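Local coordinates for Rod shape determining protein RodA (Thermus thermophilus, PDB 6BAR) that probably polymerises lipid-linked peptidoglycan precursors into glycan strands for cell wall elongation, as a membrane-embedded glycosyltransferase of the SEDS family, at residues Ser44-Leu49 against Ser338-Leu343; Asp255-Val260 against Leu331-Gly336; Phe309-Asn314 against Leu327-Phe332; Leu51-Leu56 against Thr342-Gly347; Ala20-Leu25 against Gly275-Leu280. All coordinates share one frame; numbering follows the deposited sequence.

Contact 1 (Ser44-Leu49 against Ser338-Leu343); sequences SVALGL and SLIATL. With OLC ((2R)-2,3-dihydroxypropyl (9Z)-octadec-9-enoate), chain C.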
# COMPACT_ATOMS: atom_id res chain seq x y z
N SER A 44 -10.42 13.69 8.13
CA SER A 44 -11.61 13.85 7.30
C SER A 44 -11.26 14.56 5.99
O SER A 44 -11.71 14.16 4.91
CB SER A 44 -12.70 14.59 8.07
OG SER A 44 -13.25 13.74 9.07
N VAL A 45 -10.43 15.61 6.07
CA VAL A 45 -9.99 16.30 4.86
C VAL A 45 -9.15 15.36 4.00
O VAL A 45 -9.21 15.40 2.77
CB VAL A 45 -9.24 17.59 5.21
CG1 VAL A 45 -8.62 18.21 3.96
CG2 VAL A 45 -10.19 18.58 5.86
N ALA A 46 -8.34 14.51 4.64
CA ALA A 46 -7.61 13.51 3.88
C ALA A 46 -8.55 12.56 3.15
O ALA A 46 -8.30 12.21 2.00
CB ALA A 46 -6.68 12.72 4.80
N LEU A 47 -9.64 12.13 3.80
CA LEU A 47 -10.58 11.25 3.11
C LEU A 47 -11.21 11.96 1.92
O LEU A 47 -11.35 11.37 0.84
CB LEU A 47 -11.68 10.76 4.06
CG LEU A 47 -12.82 9.93 3.45
CD1 LEU A 47 -12.37 8.53 3.01
CD2 LEU A 47 -14.00 9.83 4.41
N GLY A 48 -11.61 13.22 2.11
CA GLY A 48 -12.13 13.98 0.99
C GLY A 48 -11.14 14.05 -0.16
O GLY A 48 -11.49 13.76 -1.31
N LEU A 49 -9.90 14.43 0.13
CA LEU A 49 -8.85 14.45 -0.89
C LEU A 49 -8.65 13.09 -1.52
O LEU A 49 -8.39 12.99 -2.72
CB LEU A 49 -7.54 14.94 -0.28
CG LEU A 49 -7.51 16.38 0.18
CD1 LEU A 49 -6.18 16.66 0.84
CD2 LEU A 49 -7.74 17.29 -1.01
N SER A 338 -1.28 8.21 4.22
CA SER A 338 -1.51 6.79 3.96
C SER A 338 -2.92 6.56 3.44
O SER A 338 -3.12 5.79 2.50
CB SER A 338 -1.27 5.97 5.23
OG SER A 338 -1.48 4.59 4.96
N LEU A 339 -3.91 7.22 4.05
CA LEU A 339 -5.27 7.13 3.56
C LEU A 339 -5.37 7.58 2.10
O LEU A 339 -5.91 6.86 1.25
CB LEU A 339 -6.18 7.99 4.43
CG LEU A 339 -7.66 7.79 4.16
CD1 LEU A 339 -8.05 6.40 4.62
CD2 LEU A 339 -8.44 8.85 4.89
N ILE A 340 -4.85 8.78 1.80
CA ILE A 340 -4.93 9.30 0.44
C ILE A 340 -4.24 8.37 -0.54
O ILE A 340 -4.77 8.07 -1.61
CB ILE A 340 -4.36 10.73 0.38
CG1 ILE A 340 -5.31 11.71 1.07
CG2 ILE A 340 -4.13 11.14 -1.06
CD1 ILE A 340 -4.78 13.12 1.13
N ALA A 341 -3.05 7.87 -0.18
CA ALA A 341 -2.30 7.02 -1.10
C ALA A 341 -2.96 5.67 -1.29
O ALA A 341 -2.96 5.12 -2.40
CB ALA A 341 -0.87 6.84 -0.59
N THR A 342 -3.54 5.10 -0.23
CA THR A 342 -4.26 3.84 -0.37
C THR A 342 -5.48 4.02 -1.25
O THR A 342 -5.78 3.17 -2.09
CB THR A 342 -4.67 3.29 0.99
OG1 THR A 342 -3.52 3.23 1.85
CG2 THR A 342 -5.25 1.89 0.84
N LEU A 343 -6.19 5.13 -1.08
CA LEU A 343 -7.33 5.41 -1.94
C LEU A 343 -6.91 5.59 -3.39
O LEU A 343 -7.58 5.10 -4.31
CB LEU A 343 -8.08 6.64 -1.43
CG LEU A 343 -8.80 6.35 -0.13
CD1 LEU A 343 -9.74 7.49 0.17
CD2 LEU A 343 -9.56 5.03 -0.21
C10 OLC C . -0.00 8.41 -6.46
C9 OLC C . -0.33 8.39 -5.15
C8 OLC C . 0.59 9.00 -4.12
C24 OLC C . -2.52 16.23 4.62
C7 OLC C . -0.22 9.59 -2.98
C6 OLC C . 0.58 10.67 -2.29
C5 OLC C . 0.66 10.40 -0.80
C4 OLC C . 0.72 11.72 -0.05
C3 OLC C . -0.50 12.56 -0.39
C2 OLC C . -0.76 13.55 0.73
C21 OLC C . -1.55 15.78 2.37
C1 OLC C . -1.09 14.93 0.18
C22 OLC C . -2.71 16.40 3.13
O19 OLC C . -0.73 15.25 -0.93
O25 OLC C . -3.78 16.10 5.24
O23 OLC C . -2.79 17.78 2.83
O20 OLC C . -1.81 15.84 0.98

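Contact 2 (Asp255-Val260 against Leu331-Gly336); sequences DFVFSV and LFSYGG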
# COMPACT_ATOMS: atom_id res chain seq x y z
N ASP A 255 0.51 2.61 16.99
CA ASP A 255 -0.61 1.69 17.15
C ASP A 255 -1.68 2.23 18.11
O ASP A 255 -2.43 1.43 18.68
CB ASP A 255 -0.12 0.31 17.60
CG ASP A 255 0.78 0.36 18.85
OD1 ASP A 255 0.28 0.69 19.95
OD2 ASP A 255 1.98 0.05 18.73
N PHE A 256 -1.77 3.55 18.29
CA PHE A 256 -2.75 4.12 19.22
C PHE A 256 -4.16 4.10 18.66
O PHE A 256 -5.09 4.53 19.36
CB PHE A 256 -2.34 5.55 19.62
CG PHE A 256 -2.73 6.64 18.63
CD1 PHE A 256 -2.03 6.81 17.44
CD2 PHE A 256 -3.75 7.53 18.92
CE1 PHE A 256 -2.37 7.82 16.55
CE2 PHE A 256 -4.09 8.54 18.03
CZ PHE A 256 -3.40 8.69 16.85
N VAL A 257 -4.35 3.60 17.44
CA VAL A 257 -5.66 3.45 16.83
C VAL A 257 -6.07 1.99 16.91
O VAL A 257 -7.26 1.66 16.99
CB VAL A 257 -5.65 3.96 15.38
CG1 VAL A 257 -7.06 4.01 14.81
CG2 VAL A 257 -4.98 5.32 15.30
N PHE A 258 -5.09 1.09 16.90
CA PHE A 258 -5.38 -0.34 16.91
C PHE A 258 -5.31 -0.94 18.31
O PHE A 258 -6.07 -1.88 18.61
CB PHE A 258 -4.43 -1.08 15.97
CG PHE A 258 -4.66 -2.56 15.94
CD1 PHE A 258 -5.67 -3.11 15.17
CD2 PHE A 258 -3.86 -3.41 16.69
CE1 PHE A 258 -5.88 -4.47 15.15
CE2 PHE A 258 -4.07 -4.77 16.67
CZ PHE A 258 -5.08 -5.30 15.90
N SER A 259 -4.42 -0.44 19.16
CA SER A 259 -4.35 -0.94 20.53
C SER A 259 -5.62 -0.62 21.31
O SER A 259 -5.97 -1.35 22.24
CB SER A 259 -3.12 -0.36 21.25
OG SER A 259 -3.21 1.05 21.39
N VAL A 260 -6.31 0.46 20.94
CA VAL A 260 -7.57 0.83 21.57
C VAL A 260 -8.74 0.04 20.99
O VAL A 260 -9.65 -0.34 21.71
CB VAL A 260 -7.78 2.35 21.43
CG1 VAL A 260 -9.03 2.79 22.19
CG2 VAL A 260 -6.55 3.11 21.93
N LEU A 331 -6.08 2.21 5.42
CA LEU A 331 -7.48 2.66 5.44
C LEU A 331 -8.04 2.77 6.86
O LEU A 331 -9.11 3.36 7.06
CB LEU A 331 -8.38 1.74 4.61
CG LEU A 331 -8.14 1.58 3.11
CD1 LEU A 331 -8.95 0.42 2.56
CD2 LEU A 331 -8.48 2.87 2.38
N PHE A 332 -7.33 2.23 7.85
CA PHE A 332 -7.83 2.13 9.22
C PHE A 332 -7.05 2.99 10.21
O PHE A 332 -7.65 3.73 10.98
CB PHE A 332 -7.80 0.66 9.68
CG PHE A 332 -8.46 0.44 11.01
CD1 PHE A 332 -9.84 0.35 11.11
CD2 PHE A 332 -7.70 0.31 12.17
CE1 PHE A 332 -10.45 0.15 12.33
CE2 PHE A 332 -8.31 0.10 13.40
CZ PHE A 332 -9.68 0.02 13.48
N SER A 333 -5.73 2.89 10.22
CA SER A 333 -4.94 3.64 11.18
C SER A 333 -4.90 5.12 10.81
O SER A 333 -5.21 5.51 9.67
CB SER A 333 -3.52 3.08 11.27
OG SER A 333 -2.78 3.75 12.28
N TYR A 334 -4.52 5.94 11.78
CA TYR A 334 -4.48 7.39 11.59
C TYR A 334 -3.31 7.78 10.68
O TYR A 334 -2.21 7.23 10.79
CB TYR A 334 -4.35 8.10 12.93
CG TYR A 334 -4.11 9.59 12.78
CD1 TYR A 334 -5.16 10.45 12.50
CD2 TYR A 334 -2.83 10.12 12.90
CE1 TYR A 334 -4.95 11.81 12.35
CE2 TYR A 334 -2.61 11.47 12.75
CZ TYR A 334 -3.67 12.31 12.47
OH TYR A 334 -3.46 13.66 12.32
N GLY A 335 -3.56 8.75 9.80
CA GLY A 335 -2.57 9.17 8.83
C GLY A 335 -3.17 9.62 7.51
O GLY A 335 -3.71 8.80 6.76
N GLY A 336 -3.07 10.92 7.22
CA GLY A 336 -3.73 11.45 6.04
C GLY A 336 -3.09 11.02 4.74
O GLY A 336 -3.78 10.72 3.76

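Contact 3 (Phe309-Asn314 against Leu327-Phe332); sequences FQVVVN and LTLPLF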
# COMPACT_ATOMS: atom_id res chain seq x y z
N PHE A 309 0.63 -7.33 3.33
CA PHE A 309 1.88 -7.37 4.09
C PHE A 309 1.91 -6.29 5.16
O PHE A 309 2.37 -6.55 6.27
CB PHE A 309 3.08 -7.23 3.15
CG PHE A 309 4.41 -7.38 3.85
CD1 PHE A 309 4.92 -8.63 4.14
CD2 PHE A 309 5.15 -6.26 4.20
CE1 PHE A 309 6.14 -8.77 4.78
CE2 PHE A 309 6.38 -6.39 4.83
CZ PHE A 309 6.87 -7.65 5.12
N GLN A 310 1.44 -5.08 4.84
CA GLN A 310 1.34 -4.08 5.90
C GLN A 310 0.41 -4.55 7.01
O GLN A 310 0.71 -4.36 8.21
CB GLN A 310 0.86 -2.74 5.34
CG GLN A 310 1.82 -2.15 4.35
CD GLN A 310 1.64 -0.66 4.20
OE1 GLN A 310 1.98 -0.09 3.16
NE2 GLN A 310 1.09 -0.02 5.23
N VAL A 311 -0.70 -5.18 6.65
CA VAL A 311 -1.63 -5.67 7.68
C VAL A 311 -0.94 -6.70 8.58
O VAL A 311 -1.02 -6.62 9.82
CB VAL A 311 -2.91 -6.23 7.03
CG1 VAL A 311 -3.78 -6.89 8.09
CG2 VAL A 311 -3.67 -5.13 6.33
N VAL A 312 -0.26 -7.68 7.98
CA VAL A 312 0.35 -8.71 8.81
C VAL A 312 1.58 -8.20 9.55
O VAL A 312 1.97 -8.78 10.57
CB VAL A 312 0.69 -9.98 8.00
CG1 VAL A 312 -0.58 -10.61 7.43
CG2 VAL A 312 1.70 -9.69 6.90
N VAL A 313 2.20 -7.11 9.08
CA VAL A 313 3.27 -6.47 9.85
C VAL A 313 2.71 -5.86 11.12
O VAL A 313 3.28 -6.00 12.21
CB VAL A 313 4.00 -5.43 8.99
CG1 VAL A 313 4.68 -4.38 9.88
CG2 VAL A 313 5.02 -6.09 8.09
N ASN A 314 1.58 -5.15 11.00
CA ASN A 314 0.96 -4.58 12.19
C ASN A 314 0.47 -5.66 13.15
O ASN A 314 0.45 -5.44 14.37
CB ASN A 314 -0.17 -3.63 11.80
CG ASN A 314 0.35 -2.37 11.13
OD1 ASN A 314 0.63 -1.37 11.79
ND2 ASN A 314 0.48 -2.40 9.81
N LEU A 327 4.73 1.65 9.47
CA LEU A 327 3.66 1.15 8.61
C LEU A 327 2.33 1.16 9.35
O LEU A 327 2.17 0.45 10.35
CB LEU A 327 3.98 -0.27 8.13
CG LEU A 327 5.28 -0.52 7.37
CD1 LEU A 327 5.44 -2.00 7.01
CD2 LEU A 327 5.35 0.35 6.13
N THR A 328 1.38 1.93 8.85
CA THR A 328 0.07 1.97 9.46
C THR A 328 -0.81 0.85 8.90
O THR A 328 -0.48 0.19 7.91
CB THR A 328 -0.59 3.33 9.24
OG1 THR A 328 -0.48 3.69 7.86
CG2 THR A 328 0.08 4.38 10.10
N LEU A 329 -1.92 0.62 9.59
CA LEU A 329 -2.94 -0.27 9.07
C LEU A 329 -3.68 0.45 7.95
O LEU A 329 -4.31 1.48 8.21
CB LEU A 329 -3.89 -0.67 10.18
CG LEU A 329 -4.63 -1.98 9.97
CD1 LEU A 329 -3.62 -3.09 9.73
CD2 LEU A 329 -5.46 -2.27 11.19
N PRO A 330 -3.62 -0.03 6.72
CA PRO A 330 -4.16 0.74 5.59
C PRO A 330 -5.67 0.96 5.70
O PRO A 330 -6.43 0.05 6.04
CB PRO A 330 -3.81 -0.12 4.37
CG PRO A 330 -3.48 -1.49 4.92
CD PRO A 330 -2.92 -1.25 6.27
N LEU A 331 -6.08 2.21 5.42
CA LEU A 331 -7.48 2.66 5.44
C LEU A 331 -8.04 2.77 6.86
O LEU A 331 -9.11 3.36 7.06
CB LEU A 331 -8.38 1.74 4.61
CG LEU A 331 -8.14 1.58 3.11
CD1 LEU A 331 -8.95 0.42 2.56
CD2 LEU A 331 -8.48 2.87 2.38
N PHE A 332 -7.33 2.23 7.85
CA PHE A 332 -7.83 2.13 9.22
C PHE A 332 -7.05 2.99 10.21
O PHE A 332 -7.65 3.73 10.98
CB PHE A 332 -7.80 0.66 9.68
CG PHE A 332 -8.46 0.44 11.01
CD1 PHE A 332 -9.84 0.35 11.11
CD2 PHE A 332 -7.70 0.31 12.17
CE1 PHE A 332 -10.45 0.15 12.33
CE2 PHE A 332 -8.31 0.10 13.40
CZ PHE A 332 -9.68 0.02 13.48

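Contact 4 (Leu51-Leu56 against Thr342-Gly347); sequences LLLAFL and TLAGLG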
# COMPACT_ATOMS: atom_id res chain seq x y z
N LEU A 51 -10.81 10.36 -1.82
CA LEU A 51 -11.90 10.08 -2.74
C LEU A 51 -11.82 10.97 -3.97
O LEU A 51 -12.01 10.50 -5.09
CB LEU A 51 -13.25 10.27 -2.04
CG LEU A 51 -13.45 9.41 -0.79
CD1 LEU A 51 -14.84 9.61 -0.21
CD2 LEU A 51 -13.20 7.94 -1.10
N LEU A 52 -11.53 12.26 -3.78
CA LEU A 52 -11.45 13.16 -4.91
C LEU A 52 -10.35 12.75 -5.88
O LEU A 52 -10.55 12.76 -7.10
CB LEU A 52 -11.21 14.59 -4.43
CG LEU A 52 -11.06 15.62 -5.54
CD1 LEU A 52 -12.27 15.61 -6.46
CD2 LEU A 52 -10.86 16.98 -4.92
N LEU A 53 -9.18 12.38 -5.36
CA LEU A 53 -8.07 11.97 -6.22
C LEU A 53 -8.38 10.65 -6.91
O LEU A 53 -8.06 10.47 -8.10
CB LEU A 53 -6.79 11.86 -5.41
CG LEU A 53 -5.61 11.30 -6.20
CD1 LEU A 53 -5.27 12.24 -7.34
CD2 LEU A 53 -4.42 11.08 -5.29
N ALA A 54 -8.98 9.71 -6.18
CA ALA A 54 -9.33 8.43 -6.77
C ALA A 54 -10.42 8.58 -7.83
O ALA A 54 -10.47 7.80 -8.78
CB ALA A 54 -9.76 7.46 -5.67
N PHE A 55 -11.28 9.58 -7.68
CA PHE A 55 -12.24 9.88 -8.74
C PHE A 55 -11.54 10.53 -9.93
O PHE A 55 -11.75 10.11 -11.07
CB PHE A 55 -13.37 10.77 -8.20
CG PHE A 55 -14.39 11.16 -9.25
CD1 PHE A 55 -15.43 10.31 -9.57
CD2 PHE A 55 -14.29 12.38 -9.91
CE1 PHE A 55 -16.36 10.66 -10.54
CE2 PHE A 55 -15.22 12.74 -10.87
CZ PHE A 55 -16.25 11.88 -11.19
N LEU A 56 -10.71 11.55 -9.69
CA LEU A 56 -9.99 12.20 -10.78
C LEU A 56 -9.22 11.18 -11.61
O LEU A 56 -9.18 11.27 -12.84
CB LEU A 56 -9.04 13.27 -10.25
CG LEU A 56 -9.65 14.51 -9.57
CD1 LEU A 56 -8.56 15.40 -8.97
CD2 LEU A 56 -10.53 15.29 -10.53
N THR A 342 -3.54 5.10 -0.23
CA THR A 342 -4.26 3.84 -0.37
C THR A 342 -5.48 4.02 -1.25
O THR A 342 -5.78 3.17 -2.09
CB THR A 342 -4.67 3.29 0.99
OG1 THR A 342 -3.52 3.23 1.85
CG2 THR A 342 -5.25 1.89 0.84
N LEU A 343 -6.19 5.13 -1.08
CA LEU A 343 -7.33 5.41 -1.94
C LEU A 343 -6.91 5.59 -3.39
O LEU A 343 -7.58 5.10 -4.31
CB LEU A 343 -8.08 6.64 -1.43
CG LEU A 343 -8.80 6.35 -0.13
CD1 LEU A 343 -9.74 7.49 0.17
CD2 LEU A 343 -9.56 5.03 -0.21
N ALA A 344 -5.79 6.28 -3.63
CA ALA A 344 -5.33 6.48 -5.00
C ALA A 344 -4.93 5.16 -5.64
O ALA A 344 -5.28 4.89 -6.80
CB ALA A 344 -4.15 7.45 -5.02
N GLY A 345 -4.20 4.32 -4.91
CA GLY A 345 -3.86 3.01 -5.44
C GLY A 345 -5.08 2.16 -5.70
O GLY A 345 -5.14 1.42 -6.69
N LEU A 346 -6.08 2.24 -4.81
CA LEU A 346 -7.31 1.50 -5.06
C LEU A 346 -8.06 2.05 -6.26
O LEU A 346 -8.68 1.28 -7.00
CB LEU A 346 -8.19 1.50 -3.80
CG LEU A 346 -7.59 0.68 -2.65
CD1 LEU A 346 -8.19 1.07 -1.31
CD2 LEU A 346 -7.77 -0.81 -2.91
N GLY A 347 -8.00 3.35 -6.50
CA GLY A 347 -8.58 3.91 -7.72
C GLY A 347 -7.88 3.40 -8.97
O GLY A 347 -8.54 3.06 -9.96

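Contact 5 (Ala20-Leu25 against Gly275-Leu280); sequences AAIVAL and GLYGLL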
# COMPACT_ATOMS: atom_id res chain seq x y z
N ALA A 20 -14.96 0.94 1.64
CA ALA A 20 -15.78 1.88 2.40
C ALA A 20 -16.06 1.37 3.81
O ALA A 20 -16.13 2.17 4.76
CB ALA A 20 -17.09 2.15 1.66
N ALA A 21 -16.20 0.06 3.98
CA ALA A 21 -16.50 -0.50 5.30
C ALA A 21 -15.30 -0.41 6.23
O ALA A 21 -15.43 -0.03 7.40
CB ALA A 21 -16.96 -1.95 5.14
N ILE A 22 -14.12 -0.77 5.72
CA ILE A 22 -12.91 -0.62 6.53
C ILE A 22 -12.67 0.85 6.88
O ILE A 22 -12.33 1.18 8.02
CB ILE A 22 -11.70 -1.25 5.81
CG1 ILE A 22 -12.01 -2.72 5.50
CG2 ILE A 22 -10.44 -1.15 6.65
CD1 ILE A 22 -10.84 -3.52 4.96
N VAL A 23 -12.90 1.76 5.92
CA VAL A 23 -12.69 3.19 6.17
C VAL A 23 -13.65 3.71 7.24
O VAL A 23 -13.25 4.45 8.15
CB VAL A 23 -12.81 3.97 4.85
CG1 VAL A 23 -12.90 5.48 5.10
CG2 VAL A 23 -11.63 3.66 3.94
N ALA A 24 -14.93 3.33 7.15
CA ALA A 24 -15.91 3.77 8.15
C ALA A 24 -15.60 3.21 9.53
O ALA A 24 -15.83 3.88 10.54
CB ALA A 24 -17.32 3.37 7.71
N LEU A 25 -15.06 1.99 9.59
CA LEU A 25 -14.62 1.47 10.88
C LEU A 25 -13.44 2.27 11.43
O LEU A 25 -13.40 2.60 12.62
CB LEU A 25 -14.24 0.00 10.76
CG LEU A 25 -15.45 -0.92 10.90
CD1 LEU A 25 -14.99 -2.32 11.21
CD2 LEU A 25 -16.38 -0.39 11.97
N GLY A 275 -11.38 -10.14 9.29
CA GLY A 275 -12.23 -10.69 8.26
C GLY A 275 -12.47 -9.70 7.13
O GLY A 275 -12.49 -10.09 5.96
N LEU A 276 -12.66 -8.43 7.46
CA LEU A 276 -12.78 -7.40 6.43
C LEU A 276 -11.52 -7.33 5.58
O LEU A 276 -11.59 -7.21 4.35
CB LEU A 276 -13.09 -6.05 7.06
CG LEU A 276 -14.56 -5.75 7.39
CD1 LEU A 276 -14.71 -4.29 7.81
CD2 LEU A 276 -15.45 -6.06 6.20
N TYR A 277 -10.35 -7.42 6.22
CA TYR A 277 -9.11 -7.41 5.46
C TYR A 277 -8.93 -8.69 4.65
O TYR A 277 -8.38 -8.65 3.54
CB TYR A 277 -7.92 -7.19 6.39
CG TYR A 277 -7.74 -5.74 6.70
CD1 TYR A 277 -7.18 -4.88 5.76
CD2 TYR A 277 -8.17 -5.21 7.91
CE1 TYR A 277 -7.03 -3.54 6.03
CE2 TYR A 277 -8.02 -3.87 8.18
CZ TYR A 277 -7.45 -3.04 7.24
OH TYR A 277 -7.31 -1.71 7.52
N GLY A 278 -9.39 -9.83 5.18
CA GLY A 278 -9.31 -11.07 4.42
C GLY A 278 -10.19 -11.04 3.19
O GLY A 278 -9.78 -11.48 2.11
N LEU A 279 -11.41 -10.51 3.32
CA LEU A 279 -12.29 -10.35 2.17
C LEU A 279 -11.72 -9.36 1.16
O LEU A 279 -11.87 -9.55 -0.05
CB LEU A 279 -13.67 -9.91 2.61
CG LEU A 279 -14.41 -10.89 3.51
CD1 LEU A 279 -15.87 -10.49 3.65
CD2 LEU A 279 -14.29 -12.29 2.94
N LEU A 280 -11.07 -8.30 1.64
CA LEU A 280 -10.47 -7.34 0.72
C LEU A 280 -9.32 -7.98 -0.08
O LEU A 280 -9.24 -7.82 -1.30
CB LEU A 280 -9.99 -6.11 1.47
CG LEU A 280 -9.39 -5.01 0.60
CD1 LEU A 280 -10.16 -3.70 0.72
CD2 LEU A 280 -7.93 -4.81 0.97

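Contact 1 (Ser44-Leu49 against Ser338-Leu343)
Ile340 and Leu339 of helix 336-354 lie against Ala46, Leu47 and Leu49 of helix 39-56, two predicted transmembrane helices that pack nearly parallel in the SEDS helical bundle. The short axes approach to 8.4 Å and cross at -18°. The tight part forms round Ala46, whose small side chain lets Ile340 reach the backbone of the facing helix. With CG1 beside its backbone N (chi1 -72°) and the chain extended beyond it, Ile340 lays CG1 4.1 Å from Ala46 CB and brings CD1 3.6 Å from Leu49 CB. The preceding residue, Leu339, sets CD2 on the backbone of Leu47, 3.7 Å from its N, and also meets Leu47 CB. Farther along, Leu47 CD1 and Leu343 CD1 are 4.0 Å apart. Leu47 also touches Val23 and Phe27 of helix 13-30 and a second bound monoolein. The flank of Leu49 and Ile340 is looser and lies along a bound monoolein: Leu49 is partly exposed, and the lipid runs past Ile340 CG2 and along Ala341, whose CB is 3.7 Å from C7 of the lipid. No hydrogen bond joins the two segments. Within 338-343, Thr342 OG1 donates to Ser338 O at 2.7 Å from above the carbonyl plane, while Thr342 N reaches the same oxygen from the other face.

Contact 2 (Asp255-Val260 against Leu331-Gly336)
The Phe256 ring has Val257 CG2 over the centre of one face, 3.8 Å above its plane, and meets Tyr334 of the other segment obliquely: Phe256 CE1 and CZ each come 4.1 Å from Tyr334 CB. Phe256 gets there with CG between its backbone N and carbonyl carbon (chi1 82°). The second ring, Phe332, turns CE2 to within 4.1 Å of Val257 O and packs edge-to-face with Trp261. Of the Tyr334 side chain it is CB that touches, and its backbone N lies 3.6 Å from Val257 CG2; the ring leads away to Leu39, Arg42 and Gln43 of helix 39-56. Here the loop running into helix 258-264 meets the non-helical link between the predicted transmembrane helices 294-319 and 336-354 of the SEDS fold, and Gly335 stands at the N-cap of the latter. Val257 fills the gap between the two backbones. Its CG1 faces Phe332 O at 3.9 Å, and its CG2 approaches Tyr334 CB at 3.7 Å, the two side chains crossing at about a right angle. No hydrogen bond crosses the contact, but Val257 O accepts one from Asn29 ND2 of helix 13-30. Within 255-260, Ser259 OG donates to Asp255 O at 2.8 Å, and Ser259 N bonds to the same oxygen.

Contact 3 (Phe309-Asn314 against Leu327-Phe332)
Gln310 and Asn314, one turn apart, both hold CG beside the backbone N (chi1 -64° and -69°), which aims their amides at the Leu327 and Thr328 carbonyls. The site lies deep in the SEDS bundle, where predicted transmembrane helix 294-319 packs against the irregular chain that leads into helix 336-354. Gln310, extended beyond CG, reaches Thr328 O through NE2 at 3.1 Å. Asn314 OD1 is modelled close to Leu327 O; both are acceptors, which leaves the rotation of this amide doubtful. As modelled, Asn314 ND2 approaches Thr328 O at 3.4 Å and Leu327 O at a similar distance. All three bonds are well bent: Thr328 O is met by two amides and Leu327 O by Asn314, in each case weakly. Asn314 ND2 is also modelled as donating to Gln310 O of its own helix, at a separation too short to be taken literally, while Asn314 N bonds to that oxygen as part of the helix. Thr328 OG1 turns away and hydrogen-bonds Ser338 OG. Beside the polar strip the contact is apolar. Leu329 CD1 rests on Val311, 3.8 Å from its CA, and the Pro330 ring crosses Val311 at about a right angle, with CG 3.9 Å from Val311 CG2. Tyr277 of helix 266-288 covers Val311 and Leu329, and its OH bonds to Pro330 O. At the other end, Leu327 CD1 lies 3.8 Å from Val313 CG1, the two side chains again crossing at about a right angle.

Contact 4 (Leu51-Leu56 against Thr342-Gly347)
Leu343 reaches across to Leu51 at the tip. Its CB and CG form a stem with CG beside the backbone N (chi1 -71°), and the two methyls divide the work. CD1 continues the extended chain to Leu51, lying 3.7 Å from Leu51 N and equally close to Leu51 CD2, where the side chains meet at a slant. CD2 turns to the other side and packs on Leu331 of the link before helix 336-354. Leu51 leaves its backbone pointing away and brings its end, CD2, back to make this touch. One turn on, Ala54 points toward helix 336-354: Ala54 CB lies 3.5 Å from Leu343 O and 4.3 Å from Gly347 CA. Having no side chain, Gly347 lets the backbones come close, with the CA atoms of Ala54 and Gly347 4.7 Å apart. Along the flank, Leu53 CD2 meets Ala344 CB at 3.7 Å, and Ala344 also touches a bound monoolein. No hydrogen bond runs directly between the segments, although Gln58 NE2 bridges them by donating to both Ala54 O and Gly347 O. Helices 39-56 and 336-354 thus run side by side as a near-parallel pair of the SEDS transmembrane bundle, brought close at the Ala54-Gly347 small-residue contact, with axes 8.1 Å apart and crossing at -22°, while Val19 of helix 13-30 touches Leu343 and Leu346.

Contact 5 (Ala20-Leu25 against Gly275-Leu280)
Ile22 is the bump of this contact, and Leu276, Tyr277 and Leu280 form the hollow that it fills. Its extended branch, with CG1 beside the backbone N (chi1 -57°), slides past Leu276 in the opposite direction, so that Ile22 CG1 lies 3.8 Å from Leu276 CB. The end of that branch, CD1, sits over the face of the Tyr277 ring, 3.9 Å from its centroid and 9° off the normal, a CH-pi contact. Ile22 CG2 covers the phenol end instead, 3.6 Å from Tyr277 CZ, and Leu280 CD1 closes the far wall at 4.3 Å from Ile22 CD1. A smaller reciprocal fit lies alongside: Leu276 CD1 enters the groove between Ala21 and Leu25, 4.2 Å from Ala21 CB and 3.9 Å from Leu25 CD1. The Tyr277 hydroxyl points on to Pro330 O, its hydrogen-bond partner. The axes are 10.3 Å apart, so interlocked branched side chains fill the interface without close backbone approach. This is an antiparallel pairing in the SEDS helical bundle, joining the N-terminal helix 13-30 to predicted transmembrane helix 266-288 at a crossing angle of -153°.

Contacts 1 and 4, with centres 8 Å apart, are successive levels of one interface between helices 39-56 and 336-354. Contacts 2 and 3, with centres about 9 Å apart, share Leu331 and Phe332 in the link before helix 336-354. Contact 5 joins helix 13-30 to helix 266-288. Along the chain, contacts 1 and 4 span nearly 290 residues and enclose both 2 and 3, while contact 5 alternates with contacts 1, 2 and 4 and closes before contact 3 opens. Leu331 packs on Leu343 and Val23, and Tyr277 on Val311 and Phe332. The C-terminal helices and their link are thereby tied to the N-terminal pair in one compact bundle.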